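Local coordinates for protein tryptophan decarboxylase 1 (Oryza sativa subsp. japonica, PDB 6KHO) that catalyses the pyridoxal phosphate-dependent decarboxylation of L-tryptophan to tryptamine, and of 5-hydroxytryptophan to serotonin, in rice, at residues A[216-221]-A[231-236]. Residues are numbered along the deposited sequence; the frame is centred on the assembly and turned at random.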
ATOM      1  N   THR A 216       0.215   5.801  15.320  1.00 36.80           N
ATOM      2  CA  THR A 216       0.912   5.779  14.042  1.00 39.26           C
ATOM      3  C   THR A 216       1.489   7.138  13.645  1.00 35.87           C
ATOM      4  O   THR A 216       2.432   7.179  12.846  1.00 36.08           O
ATOM      5  CB  THR A 216      -0.024   5.258  12.950  1.00 38.30           C
ATOM      6  OG1 THR A 216       0.759   4.752  11.862  1.00 45.06           O
ATOM      7  CG2 THR A 216      -0.985   6.344  12.449  1.00 36.71           C
ATOM      8  N   PHE A 217       0.954   8.246  14.169  1.00 35.54           N
ATOM      9  CA  PHE A 217       1.560   9.553  13.898  1.00 34.34           C
ATOM     10  C   PHE A 217       2.961   9.633  14.473  1.00 36.14           C
ATOM     11  O   PHE A 217       3.905  10.071  13.802  1.00 31.25           O
ATOM     12  CB  PHE A 217       0.719  10.685  14.480  1.00 31.81           C
ATOM     13  CG  PHE A 217       1.412  12.025  14.430  1.00 32.05           C
ATOM     14  CD1 PHE A 217       1.659  12.644  13.209  1.00 34.31           C
ATOM     15  CD2 PHE A 217       1.833  12.651  15.583  1.00 32.26           C
ATOM     16  CE1 PHE A 217       2.308  13.867  13.146  1.00 34.38           C
ATOM     17  CE2 PHE A 217       2.493  13.894  15.530  1.00 38.08           C
ATOM     18  CZ  PHE A 217       2.724  14.500  14.308  1.00 33.37           C
ATOM     19  N   PHE A 218       3.110   9.239  15.738  1.00 35.23           N
ATOM     20  CA  PHE A 218       4.416   9.314  16.373  1.00 35.18           C
ATOM     21  C   PHE A 218       5.409   8.394  15.689  1.00 38.25           C
ATOM     22  O   PHE A 218       6.594   8.732  15.578  1.00 39.53           O
ATOM     23  CB  PHE A 218       4.267   9.004  17.864  1.00 38.65           C
ATOM     24  CG  PHE A 218       3.265   9.901  18.550  1.00 37.82           C
ATOM     25  CD1 PHE A 218       3.592  11.210  18.859  1.00 38.82           C
ATOM     26  CD2 PHE A 218       1.985   9.455  18.828  1.00 35.95           C
ATOM     27  CE1 PHE A 218       2.668  12.060  19.466  1.00 37.58           C
ATOM     28  CE2 PHE A 218       1.061  10.293  19.435  1.00 39.47           C
ATOM     29  CZ  PHE A 218       1.406  11.596  19.756  1.00 38.57           C
ATOM     30  N   LYS A 219       4.937   7.253  15.181  1.00 36.53           N
ATOM     31  CA  LYS A 219       5.818   6.361  14.438  1.00 38.23           C
ATOM     32  C   LYS A 219       6.265   6.988  13.118  1.00 35.77           C
ATOM     33  O   LYS A 219       7.436   6.874  12.740  1.00 37.66           O
ATOM     34  CB  LYS A 219       5.114   5.024  14.199  1.00 40.55           C
ATOM     35  CG  LYS A 219       5.884   4.071  13.303  1.00 41.97           C
ATOM     36  CD  LYS A 219       5.189   2.713  13.206  1.00 46.48           C
ATOM     37  CE  LYS A 219       5.679   1.946  11.991  1.00 48.35           C
ATOM     38  NZ  LYS A 219       4.801   0.790  11.699  1.00 48.21           N
ATOM     39  N   ALA A 220       5.347   7.654  12.407  1.00 33.25           N
ATOM     40  CA  ALA A 220       5.716   8.345  11.173  1.00 34.06           C
ATOM     41  C   ALA A 220       6.753   9.437  11.438  1.00 31.77           C
ATOM     42  O   ALA A 220       7.683   9.634  10.641  1.00 30.45           O
ATOM     43  CB  ALA A 220       4.460   8.927  10.517  1.00 26.68           C
ATOM     44  N   CYS A 221       6.608  10.155  12.552  1.00 31.63           N
ATOM     45  CA  CYS A 221       7.621  11.130  12.954  1.00 33.55           C
ATOM     46  C   CYS A 221       8.997  10.482  13.060  1.00 35.49           C
ATOM     47  O   CYS A 221       9.976  10.972  12.482  1.00 32.55           O
ATOM     48  CB  CYS A 221       7.225  11.772  14.282  1.00 30.08           C
ATOM     49  SG  CYS A 221       5.793  12.834  14.167  1.00 35.27           S
ATOM     50  N   ILE A 231       9.379  15.156  19.850  1.00 36.72           N
ATOM     51  CA  ILE A 231       8.028  14.776  19.451  1.00 37.37           C
ATOM     52  C   ILE A 231       7.122  14.994  20.660  1.00 40.53           C
ATOM     53  O   ILE A 231       7.113  14.193  21.594  1.00 44.12           O
ATOM     54  CB  ILE A 231       7.979  13.332  18.951  1.00 36.00           C
ATOM     55  CG1 ILE A 231       8.911  13.162  17.757  1.00 35.96           C
ATOM     56  CG2 ILE A 231       6.572  12.955  18.573  1.00 38.41           C
ATOM     57  CD1 ILE A 231       9.173  11.716  17.375  1.00 37.65           C
ATOM     58  N   ARG A 232       6.343  16.078  20.632  1.00 38.55           N
ATOM     59  CA  ARG A 232       5.549  16.514  21.780  1.00 37.38           C
ATOM     60  C   ARG A 232       4.164  15.884  21.750  1.00 41.00           C
ATOM     61  O   ARG A 232       3.379  16.146  20.831  1.00 39.90           O
ATOM     62  CB  ARG A 232       5.408  18.035  21.794  1.00 39.89           C
ATOM     63  CG  ARG A 232       6.713  18.782  21.705  1.00 44.14           C
ATOM     64  CD  ARG A 232       7.271  19.072  23.074  1.00 45.70           C
ATOM     65  NE  ARG A 232       8.562  19.740  22.969  1.00 46.08           N
ATOM     66  CZ  ARG A 232       9.731  19.116  23.063  1.00 48.86           C
ATOM     67  NH1 ARG A 232       9.770  17.801  23.272  1.00 44.85           N
ATOM     68  NH2 ARG A 232      10.862  19.805  22.961  1.00 50.47           N
ATOM     69  N   SER A 233       3.851  15.093  22.776  1.00 36.49           N
ATOM     70  CA  SER A 233       2.512  14.548  22.982  1.00 37.51           C
ATOM     71  C   SER A 233       1.821  15.400  24.041  1.00 39.91           C
ATOM     72  O   SER A 233       2.103  15.272  25.235  1.00 43.56           O
ATOM     73  CB  SER A 233       2.581  13.081  23.392  1.00 40.06           C
ATOM     74  OG  SER A 233       1.294  12.592  23.713  1.00 44.24           O
ATOM     75  N   ILE A 234       0.916  16.265  23.606  1.00 37.48           N
ATOM     76  CA  ILE A 234       0.330  17.267  24.499  1.00 37.91           C
ATOM     77  C   ILE A 234      -0.785  16.620  25.317  1.00 41.63           C
ATOM     78  O   ILE A 234      -1.705  16.016  24.733  1.00 39.88           O
ATOM     79  CB  ILE A 234      -0.188  18.456  23.699  1.00 37.43           C
ATOM     80  CG1 ILE A 234       0.986  19.130  22.986  1.00 40.86           C
ATOM     81  CG2 ILE A 234      -0.910  19.448  24.605  1.00 39.54           C
ATOM     82  CD1 ILE A 234       0.614  20.393  22.288  1.00 42.26           C
ATOM     83  N   PRO A 235      -0.745  16.731  26.652  1.00 43.50           N
ATOM     84  CA  PRO A 235      -1.811  16.149  27.480  1.00 41.03           C
ATOM     85  C   PRO A 235      -3.164  16.792  27.221  1.00 40.16           C
ATOM     86  O   PRO A 235      -3.269  17.994  26.966  1.00 41.75           O
ATOM     87  CB  PRO A 235      -1.336  16.423  28.916  1.00 44.65           C
ATOM     88  CG  PRO A 235       0.144  16.670  28.799  1.00 44.77           C
ATOM     89  CD  PRO A 235       0.339  17.315  27.464  1.00 42.45           C
ATOM     90  N   THR A 236      -4.211  15.973  27.301  1.00 40.00           N
ATOM     91  CA  THR A 236      -5.592  16.426  27.218  1.00 40.31           C
ATOM     92  C   THR A 236      -6.349  15.919  28.438  1.00 42.02           C
ATOM     93  O   THR A 236      -5.932  14.969  29.106  1.00 45.38           O
ATOM     94  CB  THR A 236      -6.286  15.922  25.940  1.00 41.84           C
ATOM     95  OG1 THR A 236      -6.546  14.517  26.064  1.00 43.39           O
ATOM     96  CG2 THR A 236      -5.410  16.163  24.713  1.00 40.50           C
TER
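Phe218 lays the edge of its ring along strand 231-234: CD1 meets the CG2 methyl of Ile231 at 3.5 Å, with that methyl in the plane of the ring. CE1 is 4.1 Å from Ser233 CB, and Arg232 O lies near the ring plane at the same edge. A chi1 of -55°, with CG opposite the carbonyl carbon, leans the ring back toward the start of the helix, and its far end passes from Ile231 to Ser233. Ile231 forks between two helix residues: CG2 goes to Phe218, while CG1 carries CD1 to 3.7 Å from Cys221 CB. The contact closes a right-handed beta-alpha-beta crossover (strand 205-210, helix 215-223, edge strand 231-234) in the large-domain sheet of the fold type I PLP enzymes; helix and strand run nearly antiparallel, at 165°. Cys221 SG turns back along the helix to lie 3.5 Å above the Phe217 ring plane, offset toward its rim. A serine at Phe218 would probably open a gap beside Ile231 CG2 and Ser233 CB. On the other face of the sheet, the CB bond of Arg232 leads away from the helix, and its guanidinium group hydrogen-bonds Ala229 O through NH1 and salt-bridges Asp256 through NE.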